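PDB 3Q9T: choline dehydrogenase and related flavoproteins from Aspergillus oryzae, which oxidises formate as a formate oxidase of the glucose-methanol-choline oxidoreductase family, carrying 8-formyl-FAD as its flavin cofactor. Local coordinates for residues A[97-108]-A[548-559]. Residues are numbered along the deposited sequence; the frame is centred on the assembly and turned at random.
Sequences NYFTWVPGHKAT and IIPDCRIQNSVY. With FAY ([(2R,3S,4R,5R)-5-(6-amino-9H-purin-9-yl)-3,4-dihydroxytetrahydrofuran-2-yl]methyl (2R,3S,4S)-5-(8-formyl-7-methyl-2,4-dioxo-3,4-dihydrobenzo[g]pteridin-10(2H)-yl)-2,3,4-trihydroxypentyl dihydrogen diphosphate), chain D.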
ATOM      1  N   ASN A  97      17.724  14.511   8.556  1.00 17.60           N
ATOM      2  CA  ASN A  97      17.998  13.158   9.067  1.00 17.61           C
ATOM      3  C   ASN A  97      18.063  13.080  10.591  1.00 18.96           C
ATOM      4  O   ASN A  97      17.870  14.097  11.268  1.00 20.35           O
ATOM      5  CB  ASN A  97      19.224  12.513   8.378  1.00 18.87           C
ATOM      6  CG  ASN A  97      20.572  13.047   8.905  1.00 21.79           C
ATOM      7  OD1 ASN A  97      20.640  13.722   9.933  1.00 17.64           O
ATOM      8  ND2 ASN A  97      21.651  12.717   8.197  1.00 15.10           N
ATOM      9  N   TYR A  98      18.288  11.880  11.136  1.00 19.87           N
ATOM     10  CA  TYR A  98      18.256  11.699  12.597  1.00 19.44           C
ATOM     11  C   TYR A  98      19.653  11.534  13.239  1.00 21.88           C
ATOM     12  O   TYR A  98      19.835  10.848  14.258  1.00 16.73           O
ATOM     13  CB  TYR A  98      17.248  10.599  13.002  1.00 19.01           C
ATOM     14  CG  TYR A  98      15.911  10.820  12.323  1.00 22.93           C
ATOM     15  CD1 TYR A  98      15.199   9.760  11.772  1.00 23.42           C
ATOM     16  CD2 TYR A  98      15.381  12.109  12.196  1.00 22.35           C
ATOM     17  CE1 TYR A  98      13.992   9.971  11.117  1.00 21.85           C
ATOM     18  CE2 TYR A  98      14.176  12.334  11.540  1.00 19.72           C
ATOM     19  CZ  TYR A  98      13.488  11.255  11.000  1.00 21.16           C
ATOM     20  OH  TYR A  98      12.298  11.455  10.333  1.00 15.14           O
ATOM     21  N   PHE A  99      20.630  12.165  12.595  1.00 16.08           N
ATOM     22  CA  PHE A  99      21.867  12.611  13.241  1.00 19.73           C
ATOM     23  C   PHE A  99      22.947  11.573  13.495  1.00 19.57           C
ATOM     24  O   PHE A  99      24.126  11.926  13.529  1.00 23.14           O
ATOM     25  CB  PHE A  99      21.549  13.337  14.552  1.00 14.78           C
ATOM     26  CG  PHE A  99      20.470  14.338  14.425  1.00 16.60           C
ATOM     27  CD1 PHE A  99      20.701  15.548  13.764  1.00 18.01           C
ATOM     28  CD2 PHE A  99      19.217  14.094  14.956  1.00 18.66           C
ATOM     29  CE1 PHE A  99      19.692  16.504  13.648  1.00 13.69           C
ATOM     30  CE2 PHE A  99      18.199  15.043  14.831  1.00 19.31           C
ATOM     31  CZ  PHE A  99      18.446  16.247  14.163  1.00 16.89           C
ATOM     32  N   THR A 100      22.558  10.317  13.697  1.00 18.38           N
ATOM     33  CA  THR A 100      23.521   9.284  14.063  1.00 20.10           C
ATOM     34  C   THR A 100      24.707   9.233  13.105  1.00 21.81           C
ATOM     35  O   THR A 100      24.557   9.344  11.887  1.00 19.66           O
ATOM     36  CB  THR A 100      22.904   7.892  14.180  1.00 23.13           C
ATOM     37  OG1 THR A 100      21.606   7.979  14.787  1.00 22.98           O
ATOM     38  CG2 THR A 100      23.795   7.013  15.051  1.00 17.01           C
ATOM     39  N   TRP A 101      25.892   9.092  13.686  1.00 20.61           N
ATOM     40  CA  TRP A 101      27.138   9.134  12.938  1.00 17.49           C
ATOM     41  C   TRP A 101      27.918   7.892  13.279  1.00 18.33           C
ATOM     42  O   TRP A 101      28.485   7.791  14.372  1.00 18.09           O
ATOM     43  CB  TRP A 101      27.928  10.369  13.325  1.00 18.61           C
ATOM     44  CG  TRP A 101      29.241  10.539  12.611  1.00 17.81           C
ATOM     45  CD1 TRP A 101      30.457  10.088  13.023  1.00 12.52           C
ATOM     46  CD2 TRP A 101      29.472  11.254  11.382  1.00 18.42           C
ATOM     47  NE1 TRP A 101      31.431  10.467  12.129  1.00 16.21           N
ATOM     48  CE2 TRP A 101      30.855  11.184  11.114  1.00 15.77           C
ATOM     49  CE3 TRP A 101      28.642  11.936  10.484  1.00 15.73           C
ATOM     50  CZ2 TRP A 101      31.427  11.764   9.986  1.00 15.97           C
ATOM     51  CZ3 TRP A 101      29.209  12.513   9.366  1.00 21.09           C
ATOM     52  CH2 TRP A 101      30.592  12.425   9.122  1.00 17.57           C
ATOM     53  N   VAL A 102      27.951   6.960  12.329  1.00 13.54           N
ATOM     54  CA  VAL A 102      28.486   5.635  12.558  1.00 15.07           C
ATOM     55  C   VAL A 102      28.929   5.069  11.205  1.00 19.91           C
ATOM     56  O   VAL A 102      28.177   5.110  10.247  1.00 19.80           O
ATOM     57  CB  VAL A 102      27.422   4.745  13.266  1.00 20.65           C
ATOM     58  CG1 VAL A 102      26.100   4.771  12.487  1.00 20.81           C
ATOM     59  CG2 VAL A 102      27.922   3.322  13.462  1.00 13.43           C
ATOM     60  N   PRO A 103      30.182   4.596  11.109  1.00 21.92           N
ATOM     61  CA  PRO A 103      30.723   4.206   9.804  1.00 21.12           C
ATOM     62  C   PRO A 103      30.278   2.838   9.304  1.00 25.11           C
ATOM     63  O   PRO A 103      29.908   2.728   8.132  1.00 19.41           O
ATOM     64  CB  PRO A 103      32.236   4.183  10.050  1.00 20.77           C
ATOM     65  CG  PRO A 103      32.356   3.811  11.497  1.00 20.70           C
ATOM     66  CD  PRO A 103      31.204   4.541  12.170  1.00 18.39           C
ATOM     67  N   GLY A 104      30.343   1.815  10.158  1.00 20.45           N
ATOM     68  CA  GLY A 104      30.098   0.457   9.722  1.00 20.80           C
ATOM     69  C   GLY A 104      31.268  -0.492   9.944  1.00 27.09           C
ATOM     70  O   GLY A 104      32.306  -0.116  10.481  1.00 25.80           O
ATOM     71  N   HIS A 105      31.106  -1.730   9.499  1.00 17.12           N
ATOM     72  CA  HIS A 105      32.013  -2.799   9.870  1.00 26.56           C
ATOM     73  C   HIS A 105      33.111  -2.944   8.825  1.00 24.12           C
ATOM     74  O   HIS A 105      32.850  -2.888   7.636  1.00 20.01           O
ATOM     75  CB  HIS A 105      31.229  -4.099  10.038  1.00 22.65           C
ATOM     76  CG  HIS A 105      31.988  -5.187  10.730  1.00 23.86           C
ATOM     77  ND1 HIS A 105      32.885  -6.001  10.075  1.00 19.20           N
ATOM     78  CD2 HIS A 105      31.965  -5.610  12.020  1.00 23.03           C
ATOM     79  CE1 HIS A 105      33.385  -6.879  10.930  1.00 21.27           C
ATOM     80  NE2 HIS A 105      32.844  -6.662  12.116  1.00 20.53           N
ATOM     81  N   LYS A 106      34.344  -3.095   9.291  1.00 21.10           N
ATOM     82  CA  LYS A 106      35.506  -3.233   8.420  1.00 19.74           C
ATOM     83  C   LYS A 106      35.358  -4.341   7.365  1.00 19.63           C
ATOM     84  O   LYS A 106      35.715  -4.158   6.210  1.00 21.24           O
ATOM     85  CB  LYS A 106      36.762  -3.477   9.276  1.00 18.98           C
ATOM     86  CG  LYS A 106      37.997  -3.984   8.507  1.00 24.47           C
ATOM     87  CD  LYS A 106      39.224  -4.032   9.441  1.00 25.31           C
ATOM     88  CE  LYS A 106      40.259  -5.051   8.983  1.00 37.65           C
ATOM     89  NZ  LYS A 106      40.692  -4.871   7.571  1.00 29.64           N
ATOM     90  N   ALA A 107      34.829  -5.487   7.759  1.00 18.83           N
ATOM     91  CA  ALA A 107      34.713  -6.599   6.831  1.00 24.52           C
ATOM     92  C   ALA A 107      33.826  -6.226   5.648  1.00 25.19           C
ATOM     93  O   ALA A 107      34.015  -6.715   4.533  1.00 23.30           O
ATOM     94  CB  ALA A 107      34.160  -7.811   7.539  1.00 24.44           C
ATOM     95  N   THR A 108      32.858  -5.358   5.897  1.00 22.10           N
ATOM     96  CA  THR A 108      31.906  -4.996   4.862  1.00 21.57           C
ATOM     97  C   THR A 108      32.547  -4.059   3.848  1.00 22.55           C
ATOM     98  O   THR A 108      32.410  -4.239   2.632  1.00 26.17           O
ATOM     99  CB  THR A 108      30.641  -4.380   5.466  1.00 22.72           C
ATOM    100  OG1 THR A 108      29.933  -5.396   6.192  1.00 21.32           O
ATOM    101  CG2 THR A 108      29.742  -3.824   4.370  1.00 18.42           C
ATOM    102  N   ILE A 548      27.931  -1.848  -1.503  1.00 20.49           N
ATOM    103  CA  ILE A 548      27.459  -2.784  -0.480  1.00 19.91           C
ATOM    104  C   ILE A 548      27.051  -1.949   0.731  1.00 18.61           C
ATOM    105  O   ILE A 548      27.877  -1.237   1.300  1.00 18.10           O
ATOM    106  CB  ILE A 548      28.561  -3.743  -0.026  1.00 19.58           C
ATOM    107  CG1 ILE A 548      29.128  -4.523  -1.205  1.00 18.83           C
ATOM    108  CG2 ILE A 548      28.019  -4.720   1.022  1.00 20.29           C
ATOM    109  CD1 ILE A 548      30.216  -5.493  -0.804  1.00 16.14           C
ATOM    110  N   ILE A 549      25.782  -2.007   1.114  1.00 14.02           N
ATOM    111  CA  ILE A 549      25.273  -1.074   2.133  1.00 18.53           C
ATOM    112  C   ILE A 549      25.945  -1.301   3.497  1.00 19.25           C
ATOM    113  O   ILE A 549      26.069  -2.428   3.951  1.00 19.69           O
ATOM    114  CB  ILE A 549      23.730  -1.173   2.266  1.00 16.58           C
ATOM    115  CG1 ILE A 549      23.180  -0.002   3.092  1.00 15.59           C
ATOM    116  CG2 ILE A 549      23.337  -2.537   2.855  1.00 15.73           C
ATOM    117  CD1 ILE A 549      21.628  -0.039   3.283  1.00 14.82           C
ATOM    118  N   PRO A 550      26.420  -0.223   4.134  1.00 28.08           N
ATOM    119  CA  PRO A 550      27.080  -0.351   5.445  1.00 18.56           C
ATOM    120  C   PRO A 550      26.162  -0.963   6.512  1.00 23.43           C
ATOM    121  O   PRO A 550      24.944  -1.024   6.312  1.00 20.58           O
ATOM    122  CB  PRO A 550      27.438   1.102   5.803  1.00 15.29           C
ATOM    123  CG  PRO A 550      27.571   1.796   4.464  1.00 16.18           C
ATOM    124  CD  PRO A 550      26.578   1.124   3.546  1.00 16.27           C
ATOM    125  N   ASP A 551      26.738  -1.381   7.639  1.00 14.43           N
ATOM    126  CA  ASP A 551      26.006  -2.177   8.638  1.00 17.99           C
ATOM    127  C   ASP A 551      25.287  -1.299   9.679  1.00 20.42           C
ATOM    128  O   ASP A 551      25.211  -1.641  10.859  1.00 18.00           O
ATOM    129  CB  ASP A 551      26.974  -3.141   9.335  1.00 19.36           C
ATOM    130  CG  ASP A 551      28.025  -3.700   8.378  1.00 23.08           C
ATOM    131  OD1 ASP A 551      27.882  -4.852   7.912  1.00 21.51           O
ATOM    132  OD2 ASP A 551      28.985  -2.973   8.060  1.00 22.33           O
ATOM    133  N   CYS A 552      24.748  -0.168   9.240  1.00 16.97           N
ATOM    134  CA  CYS A 552      24.309   0.839  10.178  1.00 15.29           C
ATOM    135  C   CYS A 552      23.816   2.026   9.393  1.00 19.90           C
ATOM    136  O   CYS A 552      23.917   2.030   8.165  1.00 19.42           O
ATOM    137  CB  CYS A 552      25.500   1.276  11.012  1.00 26.44           C
ATOM    138  SG  CYS A 552      26.884   1.795   9.975  1.00 19.70           S
ATOM    139  N   ARG A 553      23.283   3.017  10.108  1.00 15.47           N
ATOM    140  CA  ARG A 553      22.899   4.305   9.535  1.00 21.28           C
ATOM    141  C   ARG A 553      24.051   4.904   8.708  1.00 23.77           C
ATOM    142  O   ARG A 553      25.191   4.959   9.156  1.00 19.17           O
ATOM    143  CB  ARG A 553      22.472   5.253  10.660  1.00 17.77           C
ATOM    144  CG  ARG A 553      21.253   4.731  11.412  1.00 19.09           C
ATOM    145  CD  ARG A 553      20.715   5.730  12.424  1.00 19.27           C
ATOM    146  NE  ARG A 553      19.462   5.271  13.040  1.00 22.51           N
ATOM    147  CZ  ARG A 553      18.594   6.077  13.639  1.00 24.36           C
ATOM    148  NH1 ARG A 553      18.849   7.378  13.701  1.00 17.98           N
ATOM    149  NH2 ARG A 553      17.474   5.593  14.178  1.00 22.49           N
ATOM    150  N   ILE A 554      23.746   5.379   7.511  1.00 20.80           N
ATOM    151  CA  ILE A 554      24.784   5.482   6.483  1.00 23.33           C
ATOM    152  C   ILE A 554      25.390   6.852   6.192  1.00 17.44           C
ATOM    153  O   ILE A 554      26.250   6.941   5.328  1.00 17.14           O
ATOM    154  CB  ILE A 554      24.248   4.930   5.139  1.00 23.91           C
ATOM    155  CG1 ILE A 554      23.123   5.846   4.625  1.00 15.11           C
ATOM    156  CG2 ILE A 554      23.761   3.491   5.329  1.00 15.81           C
ATOM    157  CD1 ILE A 554      22.641   5.549   3.209  1.00 19.20           C
ATOM    158  N   GLN A 555      24.969   7.906   6.888  1.00 12.90           N
ATOM    159  CA  GLN A 555      25.426   9.246   6.517  1.00 20.03           C
ATOM    160  C   GLN A 555      26.953   9.388   6.566  1.00 19.34           C
ATOM    161  O   GLN A 555      27.526  10.103   5.757  1.00 21.14           O
ATOM    162  CB  GLN A 555      24.727  10.365   7.325  1.00 18.02           C
ATOM    163  CG  GLN A 555      25.342  10.679   8.687  1.00 18.17           C
ATOM    164  CD  GLN A 555      24.733  11.947   9.342  1.00 19.75           C
ATOM    165  OE1 GLN A 555      24.519  12.973   8.687  1.00 18.12           O
ATOM    166  NE2 GLN A 555      24.454  11.864  10.625  1.00 14.99           N
ATOM    167  N   ASN A 556      27.603   8.701   7.500  1.00 18.25           N
ATOM    168  CA  ASN A 556      29.063   8.750   7.621  1.00 15.78           C
ATOM    169  C   ASN A 556      29.721   8.259   6.323  1.00 19.57           C
ATOM    170  O   ASN A 556      30.605   8.929   5.777  1.00 26.75           O
ATOM    171  CB  ASN A 556      29.512   7.938   8.851  1.00 19.52           C
ATOM    172  CG  ASN A 556      31.005   8.111   9.194  1.00 23.24           C
ATOM    173  OD1 ASN A 556      31.500   7.438  10.090  1.00 17.86           O
ATOM    174  ND2 ASN A 556      31.713   8.998   8.485  1.00 14.56           N
ATOM    175  N   SER A 557      29.266   7.124   5.793  1.00 13.41           N
ATOM    176  CA  SER A 557      29.813   6.612   4.526  1.00 15.52           C
ATOM    177  C   SER A 557      29.540   7.555   3.332  1.00 21.26           C
ATOM    178  O   SER A 557      30.336   7.633   2.385  1.00 14.92           O
ATOM    179  CB  SER A 557      29.279   5.212   4.223  1.00 14.92           C
ATOM    180  OG  SER A 557      27.858   5.229   4.051  1.00 15.36           O
ATOM    181  N   VAL A 558      28.424   8.276   3.379  1.00 17.39           N
ATOM    182  CA  VAL A 558      28.087   9.183   2.285  1.00 18.41           C
ATOM    183  C   VAL A 558      29.017  10.401   2.251  1.00 15.65           C
ATOM    184  O   VAL A 558      29.503  10.797   1.193  1.00 16.70           O
ATOM    185  CB  VAL A 558      26.605   9.613   2.336  1.00 21.53           C
ATOM    186  CG1 VAL A 558      26.281  10.558   1.181  1.00 18.70           C
ATOM    187  CG2 VAL A 558      25.708   8.380   2.303  1.00 13.57           C
ATOM    188  N   TYR A 559      29.253  11.007   3.406  1.00 20.41           N
ATOM    189  CA  TYR A 559      30.269  12.044   3.499  1.00 19.77           C
ATOM    190  C   TYR A 559      31.613  11.470   3.068  1.00 16.43           C
ATOM    191  O   TYR A 559      32.338  12.095   2.316  1.00 19.89           O
ATOM    192  CB  TYR A 559      30.380  12.588   4.917  1.00 16.69           C
ATOM    193  CG  TYR A 559      29.333  13.615   5.298  1.00 20.41           C
ATOM    194  CD1 TYR A 559      29.450  14.938   4.887  1.00 16.23           C
ATOM    195  CD2 TYR A 559      28.243  13.268   6.100  1.00 18.83           C
ATOM    196  CE1 TYR A 559      28.498  15.887   5.243  1.00 18.87           C
ATOM    197  CE2 TYR A 559      27.292  14.221   6.477  1.00 14.06           C
ATOM    198  CZ  TYR A 559      27.426  15.525   6.041  1.00 18.05           C
ATOM    199  OH  TYR A 559      26.499  16.472   6.411  1.00 20.19           O
TER
HETATM  200  P   FAY D 600      23.044  12.036  -0.509  1.00 20.09           P
HETATM  201  N1  FAY D 600      21.807   8.377   7.992  1.00 18.46           N
HETATM  202  C2  FAY D 600      22.549   8.400   9.172  1.00 22.42           C
HETATM  203  O2  FAY D 600      23.757   8.202   9.142  1.00 21.13           O
HETATM  204  N3  FAY D 600      22.065   9.090  10.263  1.00 25.79           N
HETATM  205  C4  FAY D 600      20.707   9.234  10.402  1.00 28.72           C
HETATM  206  O4  FAY D 600      20.234   9.129  11.549  1.00 23.69           O
HETATM  207  N5  FAY D 600      18.580   9.361   9.328  1.00 21.58           N
HETATM  208  C6  FAY D 600      16.578  10.032   8.297  1.00 24.40           C
HETATM  209  C7  FAY D 600      15.851  10.402   7.179  1.00 21.72           C
HETATM  210  C8  FAY D 600      16.457  10.360   5.920  1.00 20.79           C
HETATM  211  O8  FAY D 600      16.281  11.105   3.705  1.00 19.63           O
HETATM  212  C9  FAY D 600      17.824  10.065   5.821  1.00 16.48           C
HETATM  213  PA  FAY D 600      20.878  13.857  -0.547  1.00 14.25           P
HETATM  214  C1' FAY D 600      20.600   9.160   5.485  1.00 24.93           C
HETATM  215  C10 FAY D 600      20.484   8.750   8.002  1.00 18.45           C
HETATM  216  N10 FAY D 600      19.843   9.115   6.815  1.00 19.96           N
HETATM  217  N1A FAY D 600      16.874  19.043  -9.304  1.00 15.27           N
HETATM  218  O1A FAY D 600      19.404  13.623  -0.539  1.00 23.36           O
HETATM  219  C1B FAY D 600      18.798  17.565  -4.647  1.00 19.89           C
HETATM  220  O1P FAY D 600      24.097  13.092  -0.744  1.00 19.08           O
HETATM  221  C2' FAY D 600      21.373  10.487   5.306  1.00 17.40           C
HETATM  222  O2' FAY D 600      20.527  11.514   5.680  1.00 19.25           O
HETATM  223  C2A FAY D 600      17.622  19.800  -8.421  1.00 16.55           C
HETATM  224  O2A FAY D 600      21.437  14.275   0.778  1.00 19.13           O
HETATM  225  C2B FAY D 600      18.015  17.277  -3.378  1.00 19.89           C
HETATM  226  O2B FAY D 600      17.135  18.325  -3.014  1.00 15.16           O
HETATM  227  O2P FAY D 600      23.370  10.762  -1.266  1.00 19.13           O
HETATM  228  C3' FAY D 600      22.078  10.872   3.964  1.00 28.07           C
HETATM  229  O3' FAY D 600      21.971  12.242   3.584  1.00 19.81           O
HETATM  230  N3A FAY D 600      18.054  19.257  -7.222  1.00 19.60           N
HETATM  231  C3B FAY D 600      19.130  17.122  -2.368  1.00 19.81           C
HETATM  232  O3B FAY D 600      19.521  18.401  -1.932  1.00 17.67           O
HETATM  233  O3P FAY D 600      21.623  12.549  -1.071  1.00 18.13           O
HETATM  234  C4' FAY D 600      21.691  10.046   2.763  1.00 24.13           C
HETATM  235  O4' FAY D 600      21.809   8.687   3.175  1.00 20.95           O
HETATM  236  C4A FAY D 600      17.745  17.971  -6.916  1.00 19.34           C
HETATM  237  C4B FAY D 600      20.275  16.566  -3.180  1.00 18.64           C
HETATM  238  O4B FAY D 600      19.941  16.753  -4.545  1.00 18.15           O
HETATM  239  C4X FAY D 600      19.914   9.054   9.253  1.00 26.10           C
HETATM  240  C5' FAY D 600      22.600  10.372   1.552  1.00 26.42           C
HETATM  241  O5' FAY D 600      22.768  11.715   1.075  1.00 23.62           O
HETATM  242  C5A FAY D 600      17.001  17.191  -7.797  1.00 21.79           C
HETATM  243  C5B FAY D 600      20.514  15.102  -2.869  1.00 17.68           C
HETATM  244  O5B FAY D 600      21.185  15.028  -1.635  1.00 19.03           O
HETATM  245  C5X FAY D 600      17.869   9.530   8.160  1.00 28.26           C
HETATM  246  C6A FAY D 600      16.554  17.730  -9.002  1.00 25.55           C
HETATM  247  N6A FAY D 600      15.755  17.012  -9.803  1.00 22.15           N
HETATM  248  N7A FAY D 600      16.851  15.969  -7.245  1.00 20.75           N
HETATM  249  C7M FAY D 600      14.371  10.654   7.345  1.00 18.34           C
HETATM  250  C8A FAY D 600      17.483  15.943  -6.052  1.00 14.35           C
HETATM  251  C8M FAY D 600      15.811  11.114   4.821  1.00 20.01           C
HETATM  252  C9A FAY D 600      18.535   9.600   6.925  1.00 19.63           C
HETATM  253  N9A FAY D 600      18.032  17.173  -5.836  1.00 22.10           N
HETATM  254  O   HOH W   1      26.179   7.665   9.945  1.00 17.98           O
HETATM  255  O   HOH W   2      28.078   5.119   7.357  1.00 21.01           O
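In the flavin site of this GMC oxidoreductase, the pyrimidine end of the 8-formyl-FAD is gripped between segment 97-108 and the start of helix 555-572, and Gln555 ties the two together. Its NE2 donates to Thr100 O (2.8 Å, 165°) from above the carbonyl plane, while its OE1 accepts from Asn97 ND2 (2.9 Å), the two amide planes nearly perpendicular. Both partners also hold the cofactor: Thr100 O accepts from flavin N3, and Asn97 ND2 reaches the ribityl O2'. Flavin O2 accepts from Gln555 N (2.6 Å), at the helix N-terminus, which would probably favour negative charge there. Arg553, extended from CG to NE, brings NH1 to flavin O4 (3.1 Å), and a salt bridge to Asp395 holds its NH2. One helix residue on from Gln555, CG of Asn556 lies anti to its backbone N (chi1 -171°), which lays the amide over one face of the Trp101 indole, planes 25° apart; Asn556 ND2 donates to Leu129 O. At the far end the Asp551 carboxylate, also salt-bridged to Arg425, faces the start of helix 106-110: its OD2 accepts from His105 N at 2.8 Å, and Thr108 OG1 lies 2.7 Å from its OD1.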